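Local coordinates for coelenterazine-binding protein with bound coelenterazine (Renilla muelleri, PDB 2HPS) that binds the luciferin coelenterazine and, when calcium binds, probably makes it available for reaction with luciferase and oxygen, at residues 35-40 and 60-65; 29-34 and 68-73; 123-128 and 138-143; 41-46 and 129-134. All coordinates share one frame; numbering follows the deposited sequence. Where two conformers were deposited one is given.

Contact 1 of 4, residues 35-40 and 60-65; sequences DYELIA and EFLRVA. With CTZ (c2-hydroxy-coelenterazine), chain B.
Y36 and F61 meet where helix 33-47, exiting the first EF-hand, and helix 51-68, entering the second, run roughly antiparallel, the short segments at 151° with axes 9.4 Å apart at closest approach. The two rings are inclined at 49°, neither stacked nor edge-to-face; F61 CD2 lies over one face of the Y36 ring, 3.6 Å from Y36 CE2. A40 CB lies over one face of the F61 ring, 4.2 Å from the ring centroid in a CH-pi contact. I39 brings in CG2, the branch anti to the backbone N, which reaches F61 CE2 at 3.5 Å and also touches CTZ C10. On the outer side E37 CG rests on L62 CD2 (3.8 Å), while the E37 carboxylate pairs with R58. Y36 OH lies 2.5 Å from CTZ O17, near the plane of the tyrosine ring, in a short hydrogen bond, with V64 CG1 beside the hydroxyl. Three partners grip Y36 OH: CTZ O17, Q103 and R19. Packing by F61, V64 and A65 orients the ring. Y36, I39 and F61 form part of the coelenterazine pocket wall, with helix 102-111 packing on F61 and V64 through Q103, and V23 touching Y36 and I39.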
# COMPACT_ATOMS: atom_id res chain seq x y z
N ASP A 35 -13.26 -6.25 -2.95
CA ASP A 35 -12.56 -5.89 -1.71
C ASP A 35 -11.46 -4.85 -1.98
O ASP A 35 -11.26 -3.91 -1.20
CB ASP A 35 -11.91 -7.13 -1.07
CG ASP A 35 -12.94 -8.18 -0.59
OD1 ASP A 35 -14.09 -7.82 -0.25
OD2 ASP A 35 -12.56 -9.37 -0.54
N TYR A 36 -10.77 -5.02 -3.10
CA TYR A 36 -9.73 -4.07 -3.50
C TYR A 36 -10.34 -2.71 -3.90
O TYR A 36 -9.86 -1.65 -3.49
CB TYR A 36 -8.86 -4.69 -4.61
CG TYR A 36 -7.42 -4.22 -4.58
CD1 TYR A 36 -6.66 -4.26 -3.39
CD2 TYR A 36 -6.80 -3.76 -5.75
CE1 TYR A 36 -5.33 -3.82 -3.38
CE2 TYR A 36 -5.48 -3.33 -5.74
CZ TYR A 36 -4.75 -3.36 -4.56
OH TYR A 36 -3.44 -2.93 -4.58
N GLU A 37 -11.44 -2.75 -4.66
CA GLU A 37 -12.18 -1.54 -5.04
C GLU A 37 -12.68 -0.78 -3.82
O GLU A 37 -12.77 0.43 -3.85
CB GLU A 37 -13.38 -1.90 -5.92
CG GLU A 37 -13.02 -2.53 -7.26
CD GLU A 37 -14.26 -2.79 -8.12
OE1 GLU A 37 -14.74 -1.81 -8.72
OE2 GLU A 37 -14.73 -3.95 -8.18
N LEU A 38 -13.01 -1.50 -2.74
CA LEU A 38 -13.46 -0.84 -1.53
C LEU A 38 -12.41 0.14 -1.00
O LEU A 38 -12.75 1.22 -0.52
CB LEU A 38 -13.81 -1.87 -0.45
CG LEU A 38 -14.23 -1.33 0.93
CD1 LEU A 38 -15.46 -0.45 0.87
CD2 LEU A 38 -14.45 -2.52 1.91
N ILE A 39 -11.15 -0.27 -1.06
CA ILE A 39 -10.04 0.62 -0.67
C ILE A 39 -10.04 1.90 -1.52
O ILE A 39 -9.97 3.01 -0.98
CB ILE A 39 -8.69 -0.12 -0.76
CG1 ILE A 39 -8.68 -1.23 0.29
CG2 ILE A 39 -7.51 0.86 -0.55
CD1 ILE A 39 -7.56 -2.21 0.16
N ALA A 40 -10.16 1.75 -2.84
CA ALA A 40 -10.20 2.92 -3.71
C ALA A 40 -11.41 3.83 -3.38
O ALA A 40 -11.30 5.05 -3.41
CB ALA A 40 -10.20 2.49 -5.19
N GLU A 60 -6.80 2.54 -11.42
CA GLU A 60 -5.43 2.14 -11.08
C GLU A 60 -5.49 0.93 -10.16
O GLU A 60 -4.75 -0.04 -10.35
CB GLU A 60 -4.62 3.29 -10.46
CG GLU A 60 -3.15 2.91 -10.12
CD GLU A 60 -2.30 2.43 -11.33
OE1 GLU A 60 -2.71 2.52 -12.52
OE2 GLU A 60 -1.17 1.95 -11.07
N PHE A 61 -6.40 0.96 -9.19
CA PHE A 61 -6.61 -0.23 -8.35
C PHE A 61 -7.01 -1.47 -9.15
O PHE A 61 -6.55 -2.57 -8.86
CB PHE A 61 -7.58 0.04 -7.20
CG PHE A 61 -6.91 0.63 -5.99
CD1 PHE A 61 -6.40 1.93 -6.02
CD2 PHE A 61 -6.76 -0.13 -4.83
CE1 PHE A 61 -5.74 2.48 -4.88
CE2 PHE A 61 -6.11 0.39 -3.70
CZ PHE A 61 -5.61 1.71 -3.73
N LEU A 62 -7.85 -1.30 -10.17
CA LEU A 62 -8.23 -2.44 -10.99
C LEU A 62 -7.05 -2.97 -11.78
O LEU A 62 -6.90 -4.17 -11.95
CB LEU A 62 -9.38 -2.06 -11.95
CG LEU A 62 -10.73 -1.79 -11.29
CD1 LEU A 62 -11.68 -1.27 -12.37
CD2 LEU A 62 -11.30 -3.01 -10.58
N ARG A 63 -6.19 -2.07 -12.26
CA ARG A 63 -5.00 -2.46 -13.01
C ARG A 63 -4.08 -3.34 -12.16
O ARG A 63 -3.59 -4.39 -12.61
CB ARG A 63 -4.26 -1.21 -13.51
CG ARG A 63 -3.17 -1.54 -14.56
CD ARG A 63 -2.45 -0.26 -15.00
NE ARG A 63 -1.56 0.24 -13.95
CZ ARG A 63 -0.33 -0.23 -13.72
NH1 ARG A 63 0.16 -1.22 -14.46
NH2 ARG A 63 0.39 0.28 -12.73
N VAL A 64 -3.85 -2.90 -10.93
CA VAL A 64 -3.08 -3.66 -9.94
C VAL A 64 -3.82 -4.96 -9.55
O VAL A 64 -3.20 -6.01 -9.47
CB VAL A 64 -2.69 -2.78 -8.74
CG1 VAL A 64 -1.93 -3.58 -7.67
CG2 VAL A 64 -1.82 -1.61 -9.22
N ALA A 65 -5.15 -4.89 -9.39
CA ALA A 65 -5.94 -6.11 -9.09
C ALA A 65 -5.68 -7.22 -10.11
O ALA A 65 -5.56 -8.40 -9.77
CB ALA A 65 -7.43 -5.79 -9.00
N1 CTZ B . -2.60 0.87 2.81
C2 CTZ B . -3.85 0.33 2.82
C3 CTZ B . -3.99 -0.14 4.20
N4 CTZ B . -2.90 0.12 4.91
C5 CTZ B . -2.58 -0.13 6.19
C6 CTZ B . -1.32 0.25 6.66
N7 CTZ B . -0.43 0.87 5.86
C8 CTZ B . -0.72 1.15 4.57
C9 CTZ B . -2.05 0.73 4.05
C10 CTZ B . -4.82 0.26 1.66
C11 CTZ B . -4.17 -0.61 0.61
C12 CTZ B . -3.76 -0.04 -0.59
C13 CTZ B . -3.14 -0.81 -1.57
C14 CTZ B . -2.95 -2.17 -1.33
C15 CTZ B . -3.34 -2.75 -0.11
C16 CTZ B . -3.96 -1.97 0.87
O17 CTZ B . -2.34 -2.93 -2.28
O18 CTZ B . -5.02 -0.75 4.69
C19 CTZ B . -0.97 -0.00 8.08
C20 CTZ B . -1.42 -1.14 8.76
C21 CTZ B . -1.08 -1.33 10.09
C22 CTZ B . -0.31 -0.38 10.77
C23 CTZ B . 0.13 0.76 10.12
C24 CTZ B . -0.21 0.96 8.77
O25 CTZ B . -0.00 -0.60 12.08
C26 CTZ B . 0.25 1.82 3.62
C27 CTZ B . 0.14 3.31 3.78
C28 CTZ B . -0.34 4.12 2.76
C29 CTZ B . -0.42 5.50 2.95
C30 CTZ B . -0.03 6.06 4.18
C31 CTZ B . 0.47 5.25 5.20
C32 CTZ B . 0.56 3.87 5.00

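Contact 2 of 4, residues 29-34 and 68-73; sequences GFISRE and LGLAPG
The R33 guanidinium has P72 over one face, with P72 CG 3.9 Å above the plane and displaced toward the rim, and the carbonyl of L70 at its edge. R33 was modelled in two conformers, so its contacts, told here for one of them, are less certain. R33 NH1 donates to L70 O at 3.1 Å with an N-H...O angle of 156°; the oxygen lies close to the guanidinium plane, whereas the donor is tilted 29° from the carbonyl plane. R33 holds CG anti to its own N (chi1 -166°) and stays extended to NE, which lays the chain alongside the proline ring, R33 CD being 3.7 Å from P72 N. The stronger partner of NH1 is D66, in a salt bridge. Helix 51-68 ends in a Schellman motif at G69, and L70 follows as the centre of an inverse gamma turn. The contact joins the exit of that helix to the start of helix 33-47, within a paired EF-hand arrangement whose strands 30-32 and 75-77 form a short antiparallel sheet. L70 CD2 meets I31 CG1 at 3.9 Å, the two side chains crossing at about a right angle. A serine in place of L70 would probably leave I31 CG1 and CD1 without the isobutyl group they pack on.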
# COMPACT_ATOMS: atom_id res chain seq x y z
N GLY A 29 -9.57 -14.75 5.48
CA GLY A 29 -8.41 -15.29 4.77
C GLY A 29 -8.50 -15.24 3.26
O GLY A 29 -7.63 -15.79 2.57
N PHE A 30 -9.56 -14.61 2.74
CA PHE A 30 -9.79 -14.53 1.30
C PHE A 30 -10.11 -13.11 0.87
O PHE A 30 -10.66 -12.33 1.62
CB PHE A 30 -10.93 -15.48 0.88
CG PHE A 30 -10.55 -16.93 0.98
CD1 PHE A 30 -10.05 -17.60 -0.13
CD2 PHE A 30 -10.68 -17.61 2.19
CE1 PHE A 30 -9.68 -18.94 -0.05
CE2 PHE A 30 -10.31 -18.96 2.29
CZ PHE A 30 -9.81 -19.63 1.17
N ILE A 31 -9.74 -12.80 -0.37
CA ILE A 31 -9.98 -11.46 -0.92
C ILE A 31 -10.48 -11.53 -2.37
O ILE A 31 -10.30 -12.54 -3.06
CB ILE A 31 -8.73 -10.55 -0.84
CG1 ILE A 31 -7.53 -11.17 -1.58
CG2 ILE A 31 -8.40 -10.23 0.63
CD1 ILE A 31 -6.36 -10.19 -1.77
N SER A 32 -11.07 -10.44 -2.82
CA SER A 32 -11.61 -10.38 -4.17
C SER A 32 -11.41 -9.00 -4.76
O SER A 32 -11.05 -8.04 -4.04
CB SER A 32 -13.11 -10.66 -4.14
OG SER A 32 -13.76 -9.56 -3.53
N ARG A 33 -11.70 -8.90 -6.06
CA ARG A 33 -11.62 -7.63 -6.79
C ARG A 33 -12.40 -6.54 -6.09
O ARG A 33 -11.88 -5.44 -5.88
CB ARG A 33 -12.18 -7.85 -8.19
CG ARG A 33 -11.89 -6.78 -9.22
CD ARG A 33 -12.31 -7.24 -10.61
NE ARG A 33 -11.99 -6.24 -11.62
CZ ARG A 33 -10.84 -6.18 -12.29
NH1 ARG A 33 -9.89 -7.08 -12.06
NH2 ARG A 33 -10.65 -5.23 -13.20
N GLU A 34 -13.65 -6.82 -5.68
CA GLU A 34 -14.43 -5.75 -5.05
C GLU A 34 -13.89 -5.33 -3.69
O GLU A 34 -14.05 -4.18 -3.31
CB GLU A 34 -15.93 -6.05 -4.98
CG GLU A 34 -16.31 -7.31 -4.25
CD GLU A 34 -16.50 -8.48 -5.19
OE1 GLU A 34 -17.57 -9.14 -5.08
OE2 GLU A 34 -15.61 -8.74 -6.05
N LEU A 68 -2.55 -8.89 -9.29
CA LEU A 68 -2.67 -9.65 -8.05
C LEU A 68 -3.47 -10.94 -8.24
O LEU A 68 -3.55 -11.77 -7.34
CB LEU A 68 -3.29 -8.79 -6.94
CG LEU A 68 -2.45 -7.56 -6.57
CD1 LEU A 68 -3.20 -6.67 -5.57
CD2 LEU A 68 -1.07 -7.99 -6.05
N GLY A 69 -4.03 -11.12 -9.43
CA GLY A 69 -4.89 -12.28 -9.70
C GLY A 69 -6.30 -12.10 -9.19
O GLY A 69 -7.05 -13.08 -9.04
N LEU A 70 -6.68 -10.85 -8.90
CA LEU A 70 -8.02 -10.55 -8.41
C LEU A 70 -8.95 -10.30 -9.59
O LEU A 70 -9.47 -9.20 -9.77
CB LEU A 70 -8.02 -9.37 -7.44
CG LEU A 70 -7.16 -9.54 -6.19
CD1 LEU A 70 -7.33 -8.29 -5.33
CD2 LEU A 70 -7.57 -10.80 -5.43
N ALA A 71 -9.12 -11.35 -10.39
CA ALA A 71 -9.97 -11.33 -11.59
C ALA A 71 -11.44 -11.21 -11.20
O ALA A 71 -11.82 -11.58 -10.10
CB ALA A 71 -9.72 -12.59 -12.42
N PRO A 72 -12.27 -10.64 -12.10
CA PRO A 72 -13.70 -10.57 -11.80
C PRO A 72 -14.26 -11.95 -11.40
O PRO A 72 -13.92 -12.96 -12.02
CB PRO A 72 -14.33 -10.10 -13.12
CG PRO A 72 -13.24 -9.35 -13.79
CD PRO A 72 -11.95 -10.02 -13.41
N GLY A 73 -15.05 -11.97 -10.34
CA GLY A 73 -15.73 -13.18 -9.91
C GLY A 73 -14.96 -14.17 -9.06
O GLY A 73 -15.57 -15.05 -8.45

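Contact 3 of 4, residues 123-128 and 138-143; sequences EFKAFL and DKAITC. With CTZ (c2-hydroxy-coelenterazine), chain B.
Sulfur and ring meet first: C143 SG lies in the plane of the F124 ring, 5.1 Å from its centroid and 89° off the normal, a Cys sulfur-aromatic contact made at the edge. The sulfur C143 SG comes closest to F124 CZ, at 3.8 Å, and F124 CE2 sits 3.7 Å from the carbonyl A140 O. F124 carries CG anti to the backbone N (chi1 -179°), which directs the ring across to helix 137-147, where F144 packs edge-to-face with it. Among aliphatic groups, L128 CD2 lies 3.8 Å from A140 CA, and A140 CB is also met by K125 CG at 4.0 Å; K125 then runs on past I141 to D137 and Q129. These are the exiting helix of the third EF-hand and the entering helix of the fourth, their short segments crossing at 130° with axes 9.4 Å apart; E123 closes the third loop and is probably a calcium ligand, though no metal is bound here. Ligand contacts form the third group. F124 CZ approaches CTZ C31 at 3.4 Å, while L128 CD1 reaches CTZ C6 at 3.7 Å. With a serine replacing F124, the cysteine sulfur is likely to lose its ring edge and this coelenterazine ring one aromatic neighbour.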
# COMPACT_ATOMS: atom_id res chain seq x y z
N GLU A 123 -2.89 14.98 8.70
CA GLU A 123 -3.26 14.56 7.34
C GLU A 123 -3.13 13.05 7.14
O GLU A 123 -4.04 12.37 6.63
CB GLU A 123 -2.38 15.27 6.32
CG GLU A 123 -2.78 16.71 6.09
CD GLU A 123 -1.83 17.44 5.16
OE1 GLU A 123 -0.60 17.37 5.38
OE2 GLU A 123 -2.32 18.06 4.21
N PHE A 124 -1.96 12.55 7.53
CA PHE A 124 -1.56 11.16 7.38
C PHE A 124 -2.48 10.26 8.21
O PHE A 124 -3.00 9.26 7.70
CB PHE A 124 -0.13 11.07 7.86
CG PHE A 124 0.50 9.72 7.77
CD1 PHE A 124 1.41 9.43 6.75
CD2 PHE A 124 0.26 8.75 8.75
CE1 PHE A 124 2.04 8.17 6.69
CE2 PHE A 124 0.88 7.50 8.70
CZ PHE A 124 1.77 7.22 7.68
N LYS A 125 -2.71 10.63 9.47
CA LYS A 125 -3.59 9.85 10.35
C LYS A 125 -5.04 9.78 9.82
O LYS A 125 -5.66 8.70 9.85
CB LYS A 125 -3.55 10.43 11.77
CG LYS A 125 -4.38 9.68 12.82
CD LYS A 125 -4.25 10.39 14.19
CE LYS A 125 -5.17 9.79 15.27
NZ LYS A 125 -6.62 10.09 15.00
N ALA A 126 -5.56 10.91 9.34
CA ALA A 126 -6.93 10.96 8.79
C ALA A 126 -7.06 10.03 7.59
O ALA A 126 -8.05 9.28 7.46
CB ALA A 126 -7.32 12.39 8.40
N PHE A 127 -6.04 10.06 6.72
CA PHE A 127 -6.05 9.20 5.54
C PHE A 127 -5.94 7.71 5.90
O PHE A 127 -6.74 6.88 5.46
CB PHE A 127 -4.94 9.60 4.55
CG PHE A 127 -4.86 8.70 3.35
CD1 PHE A 127 -5.61 8.97 2.21
CD2 PHE A 127 -4.07 7.55 3.38
CE1 PHE A 127 -5.55 8.12 1.11
CE2 PHE A 127 -4.00 6.70 2.28
CZ PHE A 127 -4.75 6.99 1.15
N LEU A 128 -4.96 7.39 6.74
CA LEU A 128 -4.72 6.01 7.10
C LEU A 128 -5.91 5.39 7.84
O LEU A 128 -6.25 4.23 7.60
CB LEU A 128 -3.45 5.90 7.94
CG LEU A 128 -3.06 4.48 8.30
CD1 LEU A 128 -2.93 3.59 7.04
CD2 LEU A 128 -1.74 4.51 9.08
N ASP A 138 -2.72 4.81 18.09
CA ASP A 138 -1.36 4.35 18.34
C ASP A 138 -0.73 3.78 17.07
O ASP A 138 0.35 4.18 16.70
CB ASP A 138 -1.32 3.31 19.48
CG ASP A 138 0.06 2.71 19.64
OD1 ASP A 138 1.03 3.47 19.85
OD2 ASP A 138 0.20 1.47 19.54
N LYS A 139 -1.43 2.86 16.39
CA LYS A 139 -0.89 2.30 15.17
C LYS A 139 -0.64 3.34 14.08
O LYS A 139 0.39 3.29 13.41
CB LYS A 139 -1.74 1.14 14.64
CG LYS A 139 -1.59 -0.11 15.51
CD LYS A 139 -2.48 -1.24 14.99
CE LYS A 139 -2.80 -2.28 16.10
NZ LYS A 139 -1.60 -2.70 16.87
N ALA A 140 -1.59 4.26 13.90
CA ALA A 140 -1.46 5.25 12.82
C ALA A 140 -0.29 6.20 13.10
O ALA A 140 0.47 6.54 12.21
CB ALA A 140 -2.75 6.03 12.66
N ILE A 141 -0.15 6.58 14.36
CA ILE A 141 0.86 7.56 14.76
C ILE A 141 2.25 6.92 14.77
O ILE A 141 3.24 7.54 14.37
CB ILE A 141 0.50 8.20 16.12
CG1 ILE A 141 -0.78 9.03 15.94
CG2 ILE A 141 1.67 9.06 16.64
CD1 ILE A 141 -1.46 9.47 17.23
N THR A 142 2.32 5.67 15.23
CA THR A 142 3.56 4.90 15.14
C THR A 142 4.06 4.83 13.70
O THR A 142 5.25 5.02 13.43
CB THR A 142 3.39 3.48 15.72
OG1 THR A 142 3.21 3.57 17.14
CG2 THR A 142 4.60 2.62 15.39
N CYS A 143 3.13 4.56 12.78
CA CYS A 143 3.44 4.45 11.36
C CYS A 143 4.03 5.78 10.82
O CYS A 143 5.11 5.79 10.18
CB CYS A 143 2.19 4.02 10.58
SG CYS A 143 2.48 3.69 8.81
N1 CTZ B . -2.60 0.87 2.81
C2 CTZ B . -3.85 0.33 2.82
C3 CTZ B . -3.99 -0.14 4.20
N4 CTZ B . -2.90 0.12 4.91
C5 CTZ B . -2.58 -0.13 6.19
C6 CTZ B . -1.32 0.25 6.66
N7 CTZ B . -0.43 0.87 5.86
C8 CTZ B . -0.72 1.15 4.57
C9 CTZ B . -2.05 0.73 4.05
C10 CTZ B . -4.82 0.26 1.66
C11 CTZ B . -4.17 -0.61 0.61
C12 CTZ B . -3.76 -0.04 -0.59
C13 CTZ B . -3.14 -0.81 -1.57
C14 CTZ B . -2.95 -2.17 -1.33
C15 CTZ B . -3.34 -2.75 -0.11
C16 CTZ B . -3.96 -1.97 0.87
O17 CTZ B . -2.34 -2.93 -2.28
O18 CTZ B . -5.02 -0.75 4.69
C19 CTZ B . -0.97 -0.00 8.08
C20 CTZ B . -1.42 -1.14 8.76
C21 CTZ B . -1.08 -1.33 10.09
C22 CTZ B . -0.31 -0.38 10.77
C23 CTZ B . 0.13 0.76 10.12
C24 CTZ B . -0.21 0.96 8.77
O25 CTZ B . -0.00 -0.60 12.08
C26 CTZ B . 0.25 1.82 3.62
C27 CTZ B . 0.14 3.31 3.78
C28 CTZ B . -0.34 4.12 2.76
C29 CTZ B . -0.42 5.50 2.95
C30 CTZ B . -0.03 6.06 4.18
C31 CTZ B . 0.47 5.25 5.20
C32 CTZ B . 0.56 3.87 5.00

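Contact 4 of 4, residues 41-46 and 129-134; sequences VRIAKI and QAVGPD
R42 NH1 donates to V131 O at 2.9 Å, the shortest polar bond across the contact, bent at the hydrogen (138°) and reaching the oxygen from above the carbonyl plane, 42° out of it. R42 NH1 also donates to a water, 3.2 Å from its oxygen, and that water oxygen donates to D134 OD1 at 2.8 Å, bridging two groups whose charged atoms do not themselves touch. D134 has a salt bridge to R22 besides. P133 lies over one face of the R42 guanidinium, with P133 CD 3.4 Å from R42 NH1. The R42 chain, extended from CG to NE, passes the end of helix 121-131, R42 CD standing 3.5 Å from A130 O. I46 presses on A130, I46 CB to A130 CB at 3.5 Å, closer than two such carbons normally pack, and I43 CG1 meets V131 CG1 at 3.7 Å. G132 is the first residue to leave helical angles, so the arginine binds a carbonyl in the last turn. The contact joins helix 33-47 of the first EF-hand to the exiting helix of the third, beside the coelenterazine pocket, which V131 helps to line.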
# COMPACT_ATOMS: atom_id res chain seq x y z
N VAL A 41 -12.55 3.23 -3.06
CA VAL A 41 -13.73 4.01 -2.65
C VAL A 41 -13.48 4.79 -1.34
O VAL A 41 -13.87 5.96 -1.20
CB VAL A 41 -14.99 3.12 -2.53
CG1 VAL A 41 -16.11 3.85 -1.78
CG2 VAL A 41 -15.45 2.66 -3.92
N ARG A 42 -12.83 4.14 -0.38
CA ARG A 42 -12.50 4.82 0.86
C ARG A 42 -11.53 5.98 0.61
O ARG A 42 -11.65 7.04 1.24
CB ARG A 42 -11.95 3.81 1.88
CG ARG A 42 -13.04 2.83 2.40
CD ARG A 42 -12.40 1.90 3.42
NE ARG A 42 -13.37 1.01 4.07
CZ ARG A 42 -13.00 0.02 4.87
NH1 ARG A 42 -11.71 -0.18 5.09
NH2 ARG A 42 -13.92 -0.77 5.44
N ILE A 43 -10.58 5.76 -0.30
CA ILE A 43 -9.58 6.78 -0.67
C ILE A 43 -10.30 8.01 -1.25
O ILE A 43 -10.07 9.15 -0.83
CB ILE A 43 -8.52 6.22 -1.65
CG1 ILE A 43 -7.56 5.28 -0.92
CG2 ILE A 43 -7.72 7.37 -2.33
CD1 ILE A 43 -6.72 4.39 -1.83
N ALA A 44 -11.21 7.76 -2.20
CA ALA A 44 -11.95 8.85 -2.86
C ALA A 44 -12.78 9.66 -1.85
O ALA A 44 -12.89 10.89 -1.95
CB ALA A 44 -12.83 8.26 -3.95
N LYS A 45 -13.38 8.98 -0.89
CA LYS A 45 -14.22 9.64 0.11
C LYS A 45 -13.42 10.58 1.02
O LYS A 45 -13.78 11.75 1.18
CB LYS A 45 -14.98 8.60 0.94
CG LYS A 45 -16.01 9.20 1.89
CD LYS A 45 -16.88 8.08 2.50
CE LYS A 45 -18.23 8.58 2.98
NZ LYS A 45 -19.06 7.40 3.41
N ILE A 46 -12.32 10.10 1.59
CA ILE A 46 -11.56 10.92 2.53
C ILE A 46 -10.90 12.11 1.79
O ILE A 46 -10.84 13.21 2.33
CB ILE A 46 -10.51 10.08 3.35
CG1 ILE A 46 -9.83 10.93 4.43
CG2 ILE A 46 -9.47 9.43 2.43
CD1 ILE A 46 -10.74 11.35 5.55
N GLN A 129 -6.56 6.17 8.71
CA GLN A 129 -7.72 5.66 9.44
C GLN A 129 -9.01 5.64 8.61
O GLN A 129 -10.00 5.01 8.99
CB GLN A 129 -7.91 6.42 10.74
CG GLN A 129 -6.76 6.12 11.72
CD GLN A 129 -6.97 6.79 13.05
OE1 GLN A 129 -7.36 7.96 13.10
NE2 GLN A 129 -6.73 6.06 14.14
N ALA A 130 -9.01 6.35 7.48
CA ALA A 130 -10.11 6.23 6.52
C ALA A 130 -9.97 4.94 5.73
O ALA A 130 -10.94 4.19 5.58
CB ALA A 130 -10.16 7.45 5.60
N VAL A 131 -8.76 4.64 5.24
CA VAL A 131 -8.57 3.39 4.49
C VAL A 131 -8.64 2.21 5.44
O VAL A 131 -9.13 1.14 5.07
CB VAL A 131 -7.30 3.36 3.59
CG1 VAL A 131 -7.27 4.60 2.68
CG2 VAL A 131 -6.05 3.27 4.41
N GLY A 132 -8.18 2.43 6.68
CA GLY A 132 -8.15 1.37 7.70
C GLY A 132 -8.76 1.84 9.02
O GLY A 132 -8.04 2.11 9.98
N PRO A 133 -10.09 1.93 9.07
CA PRO A 133 -10.80 2.41 10.27
C PRO A 133 -10.64 1.52 11.50
O PRO A 133 -10.93 1.94 12.62
CB PRO A 133 -12.27 2.48 9.83
CG PRO A 133 -12.35 1.63 8.57
CD PRO A 133 -10.99 1.59 7.95
N ASP A 134 -10.16 0.30 11.28
CA ASP A 134 -9.85 -0.63 12.36
C ASP A 134 -8.55 -0.24 13.10
O ASP A 134 -8.29 -0.74 14.21
CB ASP A 134 -9.72 -2.04 11.79
CG ASP A 134 -8.67 -2.13 10.70
OD1 ASP A 134 -8.79 -1.38 9.70
OD2 ASP A 134 -7.71 -2.92 10.85
O HOH W 1 -10.57 -1.80 7.54

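Helix 33-47 links three of the four contacts: contact 2 starts at its N-terminal end, contact 1 uses its middle and contact 4 its later turns. Contacts 1 and 2 have centres about 9 Å apart and are joined by A65 O and L70 N at 2.8 Å, a probable hydrogen bond. Contact 1 meets contact 4 through F61 CZ and I43 CD1 at 3.5 Å, and contact 4 meets contact 3 through I43 CG1 and F127 CZ at 3.9 Å. Contacts 1 and 3, with centres about 21 Å apart, do not touch, yet both contact the coelenterazine, whose length bridges them. Contact 2 lies farther off, L70's side chain about 8 Å from the ligand.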